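Local coordinates for protein amino acid amide racemase (PDB 6GIO) that belongs to the class-III aminotransferase family, the fold-type I group of pyridoxal-5'-phosphate enzymes, and holds that cofactor in a two-chain assembly, at residues I44-G49 / G383-Y388; G326-D331 / L404-I409; D331-L336 / D414-A419; T372-Y377 / S431-F436. One frame throughout, in Å; residues are numbered along the deposited sequence.

Interaction 1: I44-G49 / G383-Y388; sequences ILDLSG and GAAFTY
Leu45 and Ala384 face each other in a parallel bridge between strand 43-46 and strand 384-389, and Asp46 pairs with Ala385 one step further on. The tight part is the backbone seam. Leu45 N gives a hydrogen bond to Gly383 O at 2.9 Å, and Ala385 N answers with a bond to Leu45 O at 3.0 Å. Leu47 N to Ala385 O is weak, its N-H bent to 130°, where the first strand has ended. Gly383 closes the preceding helix 369-382 in a Schellman motif, so the partner strand starts directly from the helix end. Ile44 lays CG2, anti to its own backbone N, over the Ala384-Ala385 peptide, 3.6 Å from Ala385 N. On the face of Leu45 and Ala384, Leu47 brings CD1 to Ala384 CB at 3.9 Å, beneath helix 406-424.

Past Ala385 the fit is looser: Ser48 CB comes no closer than 4.5 Å to Thr387 CG2, and Gly383, at the other end, is partly exposed. At the Ser48 end Asp46 turns back on its own chain as an Asx turn. Asp46 OD1 accepts a short bond from Ser48 OG (2.5 Å) on its syn lone pair and another from Ser48 N, above the carboxylate plane, while OD2 accepts from Tyr58 OH. Ser48 OG also bonds Tyr82 OH of the second subunit. The chemistry therefore divides: backbone bonds join the two strands, whereas a carboxylate that accepts several hydrogen bonds shapes the turn that reaches the subunit interface.

Interaction 2: G326-D331 / L404-I409; sequences GGIFAD and LTEPEI
Ile409 pushes its CG2 methyl against Phe329, and this apolar meeting carries most of the contact between helix 318-339 and the start of helix 406-424. Ile409 CG2 lies 3.6 Å from Phe329 CA and 3.8 Å from Phe329 CD1, so it fills the angle between backbone and ring and approaches the ring obliquely. Phe329 has CG anti to its backbone N (chi1 -170°), which lays the ring alongside the helix, with its CD2 side nearest Leu404: Phe329 CD2 is 4.4 Å from Leu404 CD2. Ile328 adds a looser touch through its own CG2, 4.3 Å from Ile409 CG2. Leu404 also packs on Leu45, linking this apolar contact to strand 43-46.

The two segments belong to the C-terminal part of a class-III aminotransferase chain, where helices cover one side of a mixed beta sheet; the contact lies where one of these helices begins. Thr405 is its N-cap, and with Glu408 it forms a capping box: Glu408 N donates to Thr405 OG1 at 3.3 Å, and Thr405 N returns a nearly straight bond to Glu408 OE1 at 2.9 Å, meeting that oxygen on its anti side, 27° out of the carboxylate plane. The same oxygen accepts from Asn34 ND2.

Charged groups lie at the border. Glu406 runs extended beyond CG and crosses Ile328 at about a right angle, its OE1 4.0 Å from Ile328 CD1. Its other oxygen, OE2, is salt-bridged to Arg324, and Arg321 NH2 bonds Leu404 O.

Interaction 3: D331-L336 / D414-A419; sequences DRLRRL and DIVDQA
Helix segments 331-336 and 414-419 run in nearly the same direction, their axes 10.3 Å away at closest with a signed crossing angle of -21°. The contact is made by side chains, with Leu336 CD1 also near the backbone N of Asp417, and the backbones come closest where these two residues face each other. Leu336 straddles the CB of Asp417 with both methyls, CD2 at 3.7 Å and CD1 at 3.9 Å. CD2 also touches Asp417 OD2; the polar partners of this carboxylate are Lys339, salt-bridged to OD2, and His340 NE2, bonded to OD1. Deeper in, Leu333 CD2 meets Val416 CG1 at 4.1 Å, the two side chains crossing at about a right angle.

Toward solvent, Arg332 bends at chi2 and chi3 and brings NH2 to Asp414 OD1 in a long salt bridge of 3.4 Å. The oxygen lies at the guanidinium edge, close to its plane, but the two planar groups are turned 65° apart. NH1 has its own salt bridge to Asp410, so one arginine serves two acids on the neighbouring helix. Strand 343-349 touches Leu333 and Leu336 and helix 369-382 packs on Ile415, a helix-over-sheet layering characteristic of the C-terminal region in fold-type I enzymes.

Interaction 4: T372-Y377 / S431-F436; sequences TAKIIY and SDVAHF
Val433 points its side chain at helix 369-382 and reaches the backbone between Ala373 and Lys374 with one methyl. Val433 CG1 stands anti to the carbonyl carbon and lies 3.5 Å from Ala373 O, with Ala373 CB at 4.0 Å and Tyr377 CB at 3.9 Å beside it. The second methyl, Val433 CG2, sits 4.0 Å from Lys374 CG. Lys374 crosses the valine at about a right angle and then runs fully extended, carrying NZ past the contact to a salt bridge with Asp430 and a hydrogen bond to Val428 O.

With chi1 at 177° the Tyr377 ring reaches out from the helix to lie under Asp432. Asp432 CB stands over one ring face, 4.0 Å from the centroid and 21° off the normal, a CH-pi contact displaced toward the CZ side of the ring. The carboxylate is inclined 41° to the ring plane, and Asp432 OD2 lies 3.7 Å from Tyr377 OH, so the two make packing contact there.

These contacts pack the short, weakly bonded helix 431-434, near the C-terminus, on helix 369-382. Pro25 touches Tyr377 and Phe436 from a loop. Elsewhere on the helix, Ile375 packs on Ile420 and Val423 of helix 406-424 and on Leu396 of strand 395-398, and Ile376 on Phe386 and Tyr388 of strand 384-389.

How the interactions relate
Interaction 1 pairs two strands of the sheet, and each helical contact touches it. Leu45 CD2 lies 3.6 Å from Glu408 O of interaction 2, Ala384 CB 3.7 Å from Ile415 CG2 of interaction 3, and Tyr388 CD2 3.5 Å from Thr372 CG2 of interaction 4. Interactions 2 and 3 are successive stations along the same helix pair, 318-339 and 406-424, with centres about 11 Å apart; segments 326-331 and 331-336 meet end to end on helix 318-339. Ala419 CB meets Ile375 O at 3.7 Å, joining interaction 3 to interaction 4, whereas interactions 2 and 4 do not touch. In interaction 1, the Thr387 side chain is about 11 Å from a bound pyridoxal-5'-phosphate.

Interaction 1: I44-G49 / G383-Y388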
loop_
_atom_site.group_PDB
_atom_site.type_symbol
_atom_site.label_atom_id
_atom_site.label_comp_id
_atom_site.label_asym_id
_atom_site.label_seq_id
_atom_site.Cartn_x
_atom_site.Cartn_y
_atom_site.Cartn_z
ATOM N N ILE C 44 24.785 -11.658 8.116
ATOM C CA ILE C 44 24.624 -12.270 6.784
ATOM C C ILE C 44 24.784 -11.228 5.679
ATOM O O ILE C 44 24.204 -10.172 5.756
ATOM C CB ILE C 44 23.225 -12.873 6.654
ATOM C CG1 ILE C 44 22.935 -13.807 7.840
ATOM C CG2 ILE C 44 23.041 -13.600 5.311
ATOM C CD1 ILE C 44 23.912 -14.942 7.991
ATOM N N LEU C 45 25.561 -11.540 4.647
ATOM C CA LEU C 45 25.722 -10.626 3.515
ATOM C C LEU C 45 24.428 -10.599 2.686
ATOM O O LEU C 45 23.955 -11.630 2.244
ATOM C CB LEU C 45 26.928 -11.032 2.659
ATOM C CG LEU C 45 27.144 -10.160 1.405
ATOM C CD1 LEU C 45 27.306 -8.679 1.726
ATOM C CD2 LEU C 45 28.343 -10.629 0.589
ATOM N N ASP C 46 23.859 -9.413 2.467
ATOM C CA ASP C 46 22.585 -9.342 1.789
ATOM C C ASP C 46 22.753 -9.113 0.307
ATOM O O ASP C 46 22.933 -7.993 -0.141
ATOM C CB ASP C 46 21.637 -8.290 2.378
ATOM C CG ASP C 46 20.210 -8.377 1.749
ATOM O OD1 ASP C 46 19.799 -9.520 1.406
ATOM O OD2 ASP C 46 19.523 -7.323 1.597
ATOM N N LEU C 47 22.601 -10.192 -0.452
ATOM C CA LEU C 47 22.570 -10.102 -1.914
ATOM C C LEU C 47 21.144 -9.990 -2.468
ATOM O O LEU C 47 20.951 -9.788 -3.664
ATOM C CB LEU C 47 23.260 -11.320 -2.481
ATOM C CG LEU C 47 24.671 -11.558 -1.941
ATOM C CD1 LEU C 47 25.200 -12.907 -2.412
ATOM C CD2 LEU C 47 25.579 -10.422 -2.379
ATOM N N SER C 48 20.158 -10.102 -1.589
ATOM C CA SER C 48 18.762 -9.917 -1.953
ATOM C C SER C 48 18.255 -8.479 -2.000
ATOM O O SER C 48 17.272 -8.230 -2.683
ATOM C CB SER C 48 17.864 -10.728 -1.014
ATOM O OG SER C 48 17.630 -10.074 0.209
ATOM N N GLY C 49 18.901 -7.557 -1.273
ATOM C CA GLY C 49 18.381 -6.207 -1.070
ATOM C C GLY C 49 16.922 -6.176 -0.593
ATOM O O GLY C 49 16.174 -5.220 -0.913
ATOM N N GLY C 383 26.473 -17.802 4.917
ATOM C CA GLY C 383 26.492 -16.364 5.242
ATOM C C GLY C 383 26.076 -15.400 4.127
ATOM O O GLY C 383 26.457 -14.222 4.137
ATOM N N ALA C 384 25.258 -15.869 3.186
ATOM C CA ALA C 384 24.677 -14.979 2.162
ATOM C C ALA C 384 23.189 -15.240 1.961
ATOM O O ALA C 384 22.742 -16.410 1.932
ATOM C CB ALA C 384 25.401 -15.112 0.849
ATOM N N ALA C 385 22.434 -14.141 1.830
ATOM C CA ALA C 385 20.997 -14.190 1.609
ATOM C C ALA C 385 20.656 -13.880 0.146
ATOM O O ALA C 385 20.923 -12.759 -0.348
ATOM C CB ALA C 385 20.273 -13.222 2.534
ATOM N N PHE C 386 20.043 -14.845 -0.544
ATOM C CA PHE C 386 19.561 -14.559 -1.912
ATOM C C PHE C 386 18.327 -15.371 -2.202
ATOM O O PHE C 386 17.831 -16.087 -1.315
ATOM C CB PHE C 386 20.677 -14.699 -2.977
ATOM C CG PHE C 386 21.457 -15.992 -2.908
ATOM C CD1 PHE C 386 22.447 -16.182 -1.935
ATOM C CD2 PHE C 386 21.247 -17.000 -3.845
ATOM C CE1 PHE C 386 23.175 -17.362 -1.868
ATOM C CE2 PHE C 386 21.972 -18.191 -3.784
ATOM C CZ PHE C 386 22.925 -18.374 -2.789
ATOM N N THR C 387 17.806 -15.247 -3.429
ATOM C CA THR C 387 16.505 -15.846 -3.778
ATOM C C THR C 387 16.570 -16.459 -5.149
ATOM O O THR C 387 17.603 -16.403 -5.790
ATOM C CB THR C 387 15.388 -14.796 -3.759
ATOM O OG1 THR C 387 15.654 -13.804 -4.757
ATOM C CG2 THR C 387 15.320 -14.125 -2.408
ATOM N N TYR C 388 15.470 -17.055 -5.605
ATOM C CA TYR C 388 15.341 -17.361 -7.023
ATOM C C TYR C 388 14.038 -16.857 -7.648
ATOM O O TYR C 388 13.026 -16.648 -6.977
ATOM C CB TYR C 388 15.470 -18.848 -7.290
ATOM C CG TYR C 388 14.493 -19.710 -6.542
ATOM C CD1 TYR C 388 13.210 -19.939 -7.011
ATOM C CD2 TYR C 388 14.878 -20.312 -5.360
ATOM C CE1 TYR C 388 12.330 -20.763 -6.317
ATOM C CE2 TYR C 388 14.024 -21.128 -4.669
ATOM C CZ TYR C 388 12.760 -21.356 -5.140
ATOM O OH TYR C 388 11.968 -22.186 -4.385
#

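Interaction 2: G326-D331 / L404-I409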
loop_
_atom_site.group_PDB
_atom_site.type_symbol
_atom_site.label_atom_id
_atom_site.label_comp_id
_atom_site.label_asym_id
_atom_site.label_seq_id
_atom_site.Cartn_x
_atom_site.Cartn_y
_atom_site.Cartn_z
ATOM N N GLY C 326 28.753 -4.127 -10.711
ATOM C CA GLY C 326 27.945 -5.188 -11.270
ATOM C C GLY C 326 28.657 -5.988 -12.362
ATOM O O GLY C 326 28.479 -7.200 -12.463
ATOM N N GLY C 327 29.446 -5.312 -13.187
ATOM C CA GLY C 327 30.286 -5.992 -14.200
ATOM C C GLY C 327 31.308 -6.943 -13.582
ATOM O O GLY C 327 31.414 -8.109 -13.998
ATOM N N ILE C 328 32.057 -6.452 -12.590
ATOM C CA ILE C 328 32.963 -7.325 -11.800
ATOM C C ILE C 328 32.228 -8.539 -11.203
ATOM O O ILE C 328 32.695 -9.684 -11.328
ATOM C CB ILE C 328 33.708 -6.536 -10.691
ATOM C CG1 ILE C 328 34.562 -5.406 -11.319
ATOM C CG2 ILE C 328 34.545 -7.473 -9.828
ATOM C CD1 ILE C 328 34.921 -4.297 -10.349
ATOM N N PHE C 329 31.069 -8.302 -10.570
ATOM C CA PHE C 329 30.303 -9.382 -9.915
ATOM C C PHE C 329 29.829 -10.388 -10.964
ATOM O O PHE C 329 29.989 -11.597 -10.796
ATOM C CB PHE C 329 29.094 -8.812 -9.137
ATOM C CG PHE C 329 28.383 -9.819 -8.245
ATOM C CD1 PHE C 329 28.961 -11.043 -7.897
ATOM C CD2 PHE C 329 27.145 -9.510 -7.710
ATOM C CE1 PHE C 329 28.303 -11.944 -7.078
ATOM C CE2 PHE C 329 26.481 -10.403 -6.870
ATOM C CZ PHE C 329 27.058 -11.623 -6.557
ATOM N N ALA C 330 29.258 -9.875 -12.050
ATOM C CA ALA C 330 28.742 -10.726 -13.120
ATOM C C ALA C 330 29.861 -11.629 -13.691
ATOM O O ALA C 330 29.657 -12.822 -13.930
ATOM C CB ALA C 330 28.080 -9.881 -14.233
ATOM N N ASP C 331 31.036 -11.050 -13.907
ATOM C CA ASP C 331 32.162 -11.798 -14.476
ATOM C C ASP C 331 32.677 -12.882 -13.549
ATOM O O ASP C 331 32.932 -13.984 -14.027
ATOM C CB ASP C 331 33.271 -10.846 -14.927
ATOM C CG ASP C 331 32.875 -10.068 -16.163
ATOM O OD1 ASP C 331 32.039 -10.605 -16.950
ATOM O OD2 ASP C 331 33.401 -8.948 -16.362
ATOM N N LEU C 404 27.039 -2.202 -2.310
ATOM C CA LEU C 404 27.847 -3.407 -2.238
ATOM C C LEU C 404 29.335 -3.082 -2.507
ATOM O O LEU C 404 29.677 -2.408 -3.494
ATOM C CB LEU C 404 27.328 -4.453 -3.224
ATOM C CG LEU C 404 27.917 -5.863 -3.082
ATOM C CD1 LEU C 404 27.436 -6.571 -1.819
ATOM C CD2 LEU C 404 27.614 -6.688 -4.326
ATOM N N THR C 405 30.216 -3.551 -1.621
ATOM C CA THR C 405 31.676 -3.256 -1.777
ATOM C C THR C 405 32.392 -4.316 -2.615
ATOM O O THR C 405 31.875 -5.423 -2.829
ATOM C CB THR C 405 32.396 -3.110 -0.419
ATOM O OG1 THR C 405 32.427 -4.367 0.260
ATOM C CG2 THR C 405 31.696 -2.094 0.440
ATOM N N GLU C 406 33.589 -3.986 -3.091
ATOM C CA GLU C 406 34.376 -4.973 -3.845
ATOM C C GLU C 406 34.798 -6.193 -3.021
ATOM O O GLU C 406 34.693 -7.299 -3.507
ATOM C CB GLU C 406 35.508 -4.318 -4.619
ATOM C CG GLU C 406 34.940 -3.476 -5.763
ATOM C CD GLU C 406 35.982 -2.742 -6.598
ATOM O OE1 GLU C 406 36.980 -3.362 -7.006
ATOM O OE2 GLU C 406 35.764 -1.547 -6.889
ATOM N N PRO C 407 35.185 -6.016 -1.752
ATOM C CA PRO C 407 35.413 -7.214 -0.929
ATOM C C PRO C 407 34.187 -8.077 -0.751
ATOM O O PRO C 407 34.303 -9.301 -0.648
ATOM C CB PRO C 407 35.847 -6.638 0.421
ATOM C CG PRO C 407 36.497 -5.331 0.043
ATOM C CD PRO C 407 35.711 -4.796 -1.110
ATOM N N GLU C 408 33.020 -7.447 -0.681
ATOM C CA GLU C 408 31.779 -8.196 -0.560
ATOM C C GLU C 408 31.456 -8.943 -1.859
ATOM O O GLU C 408 30.900 -10.038 -1.829
ATOM C CB GLU C 408 30.644 -7.275 -0.130
ATOM C CG GLU C 408 30.732 -6.881 1.322
ATOM C CD GLU C 408 29.847 -5.721 1.685
ATOM O OE1 GLU C 408 29.397 -4.974 0.786
ATOM O OE2 GLU C 408 29.639 -5.544 2.907
ATOM N N ILE C 409 31.819 -8.386 -3.004
ATOM C CA ILE C 409 31.675 -9.135 -4.259
ATOM C C ILE C 409 32.474 -10.440 -4.229
ATOM O O ILE C 409 31.935 -11.473 -4.623
ATOM C CB ILE C 409 32.017 -8.288 -5.500
ATOM C CG1 ILE C 409 30.956 -7.213 -5.686
ATOM C CG2 ILE C 409 32.054 -9.161 -6.753
ATOM C CD1 ILE C 409 31.308 -6.135 -6.693
#

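Interaction 3: D331-L336 / D414-A419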
loop_
_atom_site.group_PDB
_atom_site.type_symbol
_atom_site.label_atom_id
_atom_site.label_comp_id
_atom_site.label_asym_id
_atom_site.label_seq_id
_atom_site.Cartn_x
_atom_site.Cartn_y
_atom_site.Cartn_z
ATOM N N ASP C 331 31.036 -11.050 -13.907
ATOM C CA ASP C 331 32.162 -11.798 -14.476
ATOM C C ASP C 331 32.677 -12.882 -13.549
ATOM O O ASP C 331 32.932 -13.984 -14.027
ATOM C CB ASP C 331 33.271 -10.846 -14.927
ATOM C CG ASP C 331 32.875 -10.068 -16.163
ATOM O OD1 ASP C 331 32.039 -10.605 -16.950
ATOM O OD2 ASP C 331 33.401 -8.948 -16.362
ATOM N N ARG C 332 32.756 -12.607 -12.244
ATOM C CA ARG C 332 33.060 -13.671 -11.245
ATOM C C ARG C 332 32.084 -14.823 -11.397
ATOM O O ARG C 332 32.465 -15.965 -11.501
ATOM C CB ARG C 332 33.028 -13.151 -9.796
ATOM C CG ARG C 332 34.109 -12.128 -9.469
ATOM C CD ARG C 332 35.522 -12.729 -9.364
ATOM N NE ARG C 332 35.552 -13.877 -8.442
ATOM C CZ ARG C 332 35.778 -13.809 -7.128
ATOM N NH1 ARG C 332 36.046 -12.648 -6.557
ATOM N NH2 ARG C 332 35.749 -14.901 -6.379
ATOM N N LEU C 333 30.796 -14.508 -11.435
ATOM C CA LEU C 333 29.784 -15.535 -11.573
ATOM C C LEU C 333 29.921 -16.320 -12.867
ATOM O O LEU C 333 29.896 -17.544 -12.857
ATOM C CB LEU C 333 28.396 -14.906 -11.426
ATOM C CG LEU C 333 28.079 -14.386 -10.029
ATOM C CD1 LEU C 333 26.843 -13.497 -10.066
ATOM C CD2 LEU C 333 27.880 -15.550 -9.064
ATOM N N ARG C 334 30.102 -15.641 -13.984
ATOM C CA ARG C 334 30.345 -16.359 -15.247
ATOM C C ARG C 334 31.487 -17.363 -15.191
ATOM O O ARG C 334 31.347 -18.499 -15.651
ATOM C CB ARG C 334 30.663 -15.401 -16.381
ATOM C CG ARG C 334 29.447 -14.937 -17.080
ATOM C CD ARG C 334 29.737 -14.026 -18.266
ATOM N NE ARG C 334 28.546 -13.193 -18.385
ATOM C CZ ARG C 334 28.427 -11.940 -17.964
ATOM N NH1 ARG C 334 29.458 -11.277 -17.460
ATOM N NH2 ARG C 334 27.262 -11.333 -18.099
ATOM N N ARG C 335 32.632 -16.936 -14.668
ATOM C CA ARG C 335 33.795 -17.824 -14.578
ATOM C C ARG C 335 33.508 -19.065 -13.706
ATOM O O ARG C 335 34.120 -20.117 -13.904
ATOM C CB ARG C 335 35.039 -17.077 -14.083
ATOM C CG ARG C 335 35.607 -16.020 -15.032
ATOM C CD ARG C 335 36.992 -15.560 -14.558
ATOM N NE ARG C 335 37.821 -16.736 -14.203
ATOM C CZ ARG C 335 38.936 -17.150 -14.828
ATOM N NH1 ARG C 335 39.479 -16.480 -15.840
ATOM N NH2 ARG C 335 39.538 -18.252 -14.405
ATOM N N LEU C 336 32.542 -18.977 -12.793
ATOM C CA LEU C 336 32.150 -20.142 -12.021
ATOM C C LEU C 336 31.531 -21.238 -12.893
ATOM O O LEU C 336 31.471 -22.414 -12.472
ATOM C CB LEU C 336 31.203 -19.775 -10.873
ATOM C CG LEU C 336 31.781 -18.805 -9.812
ATOM C CD1 LEU C 336 30.721 -18.494 -8.782
ATOM C CD2 LEU C 336 33.038 -19.334 -9.112
ATOM N N ASP C 414 32.400 -16.353 -3.747
ATOM C CA ASP C 414 32.931 -17.532 -3.067
ATOM C C ASP C 414 31.843 -18.347 -2.418
ATOM O O ASP C 414 31.862 -19.600 -2.460
ATOM C CB ASP C 414 34.004 -17.109 -2.057
ATOM C CG ASP C 414 35.364 -16.815 -2.722
ATOM O OD1 ASP C 414 35.590 -17.160 -3.910
ATOM O OD2 ASP C 414 36.215 -16.216 -2.053
ATOM N N ILE C 415 30.872 -17.657 -1.825
ATOM C CA ILE C 415 29.773 -18.345 -1.150
ATOM C C ILE C 415 28.884 -19.063 -2.169
ATOM O O ILE C 415 28.504 -20.236 -1.992
ATOM C CB ILE C 415 28.936 -17.379 -0.281
ATOM C CG1 ILE C 415 29.732 -17.015 0.996
ATOM C CG2 ILE C 415 27.573 -18.010 0.076
ATOM C CD1 ILE C 415 29.164 -15.850 1.765
ATOM N N VAL C 416 28.567 -18.371 -3.253
ATOM C CA VAL C 416 27.759 -19.002 -4.331
ATOM C C VAL C 416 28.452 -20.257 -4.916
ATOM O O VAL C 416 27.813 -21.280 -5.162
ATOM C CB VAL C 416 27.494 -17.994 -5.477
ATOM C CG1 VAL C 416 26.851 -18.684 -6.672
ATOM C CG2 VAL C 416 26.609 -16.877 -4.959
ATOM N N ASP C 417 29.753 -20.112 -5.183
ATOM C CA ASP C 417 30.609 -21.181 -5.673
ATOM C C ASP C 417 30.539 -22.376 -4.724
ATOM O O ASP C 417 30.271 -23.501 -5.128
ATOM C CB ASP C 417 32.042 -20.621 -5.813
ATOM C CG ASP C 417 33.071 -21.661 -6.220
ATOM O OD1 ASP C 417 32.768 -22.856 -6.385
ATOM O OD2 ASP C 417 34.232 -21.260 -6.318
ATOM N N GLN C 418 30.724 -22.119 -3.447
ATOM C CA GLN C 418 30.715 -23.192 -2.467
ATOM C C GLN C 418 29.335 -23.802 -2.304
ATOM O O GLN C 418 29.207 -25.024 -2.106
ATOM C CB GLN C 418 31.225 -22.665 -1.120
ATOM C CG GLN C 418 31.450 -23.780 -0.095
ATOM C CD GLN C 418 32.612 -24.681 -0.474
ATOM O OE1 GLN C 418 32.522 -25.905 -0.429
ATOM N NE2 GLN C 418 33.695 -24.073 -0.875
ATOM N N ALA C 419 28.291 -22.965 -2.369
ATOM C CA ALA C 419 26.922 -23.471 -2.200
ATOM C C ALA C 419 26.495 -24.413 -3.367
ATOM O O ALA C 419 25.932 -25.480 -3.145
ATOM C CB ALA C 419 25.921 -22.323 -2.007
#

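Interaction 4: T372-Y377 / S431-F436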
loop_
_atom_site.group_PDB
_atom_site.type_symbol
_atom_site.label_atom_id
_atom_site.label_comp_id
_atom_site.label_asym_id
_atom_site.label_seq_id
_atom_site.Cartn_x
_atom_site.Cartn_y
_atom_site.Cartn_z
ATOM N N THR C 372 17.656 -25.764 -6.819
ATOM C CA THR C 372 17.745 -24.317 -6.653
ATOM C C THR C 372 17.493 -23.891 -5.191
ATOM O O THR C 372 18.249 -23.110 -4.628
ATOM C CB THR C 372 16.755 -23.652 -7.621
ATOM O OG1 THR C 372 17.025 -24.156 -8.945
ATOM C CG2 THR C 372 16.848 -22.123 -7.593
ATOM N N ALA C 373 16.476 -24.446 -4.562
ATOM C CA ALA C 373 16.212 -24.169 -3.128
ATOM C C ALA C 373 17.368 -24.584 -2.205
ATOM O O ALA C 373 17.659 -23.896 -1.243
ATOM C CB ALA C 373 14.901 -24.823 -2.661
ATOM N N LYS C 374 18.037 -25.685 -2.529
ATOM C CA LYS C 374 19.163 -26.153 -1.751
ATOM C C LYS C 374 20.324 -25.217 -1.884
ATOM O O LYS C 374 21.065 -25.013 -0.927
ATOM C CB LYS C 374 19.605 -27.557 -2.195
ATOM C CG LYS C 374 18.694 -28.643 -1.680
ATOM C CD LYS C 374 19.191 -30.003 -2.102
ATOM C CE LYS C 374 18.209 -31.061 -1.643
ATOM N NZ LYS C 374 18.736 -32.434 -1.885
ATOM N N ILE C 375 20.523 -24.664 -3.076
ATOM C CA ILE C 375 21.596 -23.684 -3.255
ATOM C C ILE C 375 21.362 -22.427 -2.374
ATOM O O ILE C 375 22.297 -21.918 -1.732
ATOM C CB ILE C 375 21.762 -23.313 -4.741
ATOM C CG1 ILE C 375 22.275 -24.543 -5.517
ATOM C CG2 ILE C 375 22.709 -22.138 -4.897
ATOM C CD1 ILE C 375 22.140 -24.420 -7.010
ATOM N N ILE C 376 20.127 -21.928 -2.328
ATOM C CA ILE C 376 19.788 -20.783 -1.449
ATOM C C ILE C 376 20.004 -21.128 0.040
ATOM O O ILE C 376 20.536 -20.326 0.817
ATOM C CB ILE C 376 18.300 -20.367 -1.577
ATOM C CG1 ILE C 376 17.900 -20.075 -3.023
ATOM C CG2 ILE C 376 18.024 -19.156 -0.728
ATOM C CD1 ILE C 376 18.651 -18.957 -3.675
ATOM N N TYR C 377 19.531 -22.307 0.436
ATOM C CA TYR C 377 19.668 -22.743 1.827
ATOM C C TYR C 377 21.130 -22.883 2.235
ATOM O O TYR C 377 21.556 -22.451 3.317
ATOM C CB TYR C 377 18.975 -24.071 2.031
ATOM C CG TYR C 377 19.147 -24.582 3.418
ATOM C CD1 TYR C 377 18.291 -24.181 4.421
ATOM C CD2 TYR C 377 20.159 -25.480 3.728
ATOM C CE1 TYR C 377 18.432 -24.652 5.710
ATOM C CE2 TYR C 377 20.309 -25.959 5.016
ATOM C CZ TYR C 377 19.443 -25.531 6.000
ATOM O OH TYR C 377 19.597 -25.994 7.276
ATOM N N SER C 431 14.906 -32.559 3.526
ATOM C CA SER C 431 14.020 -32.057 4.605
ATOM C C SER C 431 14.296 -30.597 4.999
ATOM O O SER C 431 13.405 -29.906 5.484
ATOM C CB SER C 431 14.149 -32.918 5.863
ATOM O OG SER C 431 15.254 -32.473 6.624
ATOM N N ASP C 432 15.537 -30.161 4.811
ATOM C CA ASP C 432 15.945 -28.778 5.091
ATOM C C ASP C 432 15.325 -27.728 4.138
ATOM O O ASP C 432 15.132 -26.569 4.534
ATOM C CB ASP C 432 17.480 -28.672 5.071
ATOM C CG ASP C 432 18.149 -29.486 6.187
ATOM O OD1 ASP C 432 17.441 -30.085 7.034
ATOM O OD2 ASP C 432 19.395 -29.524 6.209
ATOM N N VAL C 433 15.014 -28.127 2.903
ATOM C CA VAL C 433 14.313 -27.245 1.957
ATOM C C VAL C 433 12.809 -27.546 1.806
ATOM O O VAL C 433 12.069 -26.745 1.211
ATOM C CB VAL C 433 14.976 -27.245 0.560
ATOM C CG1 VAL C 433 16.347 -26.598 0.630
ATOM C CG2 VAL C 433 15.076 -28.653 -0.015
ATOM N N ALA C 434 12.356 -28.687 2.331
ATOM C CA ALA C 434 10.937 -29.073 2.247
ATOM C C ALA C 434 10.008 -27.922 2.643
ATOM O O ALA C 434 9.042 -27.613 1.944
ATOM C CB ALA C 434 10.670 -30.291 3.128
ATOM N N HIS C 435 10.335 -27.270 3.753
ATOM C CA HIS C 435 9.474 -26.234 4.313
ATOM C C HIS C 435 9.408 -24.932 3.480
ATOM O O HIS C 435 8.503 -24.124 3.686
ATOM C CB HIS C 435 9.893 -25.937 5.761
ATOM C CG HIS C 435 8.816 -25.289 6.576
ATOM N ND1 HIS C 435 7.604 -25.899 6.826
ATOM C CD2 HIS C 435 8.766 -24.082 7.191
ATOM C CE1 HIS C 435 6.853 -25.097 7.559
ATOM N NE2 HIS C 435 7.533 -23.988 7.796
ATOM N N PHE C 436 10.343 -24.731 2.546
ATOM C CA PHE C 436 10.388 -23.498 1.723
ATOM C C PHE C 436 9.892 -23.711 0.289
ATOM O O PHE C 436 10.221 -22.939 -0.615
ATOM C CB PHE C 436 11.807 -22.908 1.749
ATOM C CG PHE C 436 12.328 -22.721 3.138
ATOM C CD1 PHE C 436 11.831 -21.703 3.941
ATOM C CD2 PHE C 436 13.249 -23.600 3.675
ATOM C CE1 PHE C 436 12.271 -21.553 5.250
ATOM C CE2 PHE C 436 13.702 -23.445 4.977
ATOM C CZ PHE C 436 13.210 -22.424 5.765
#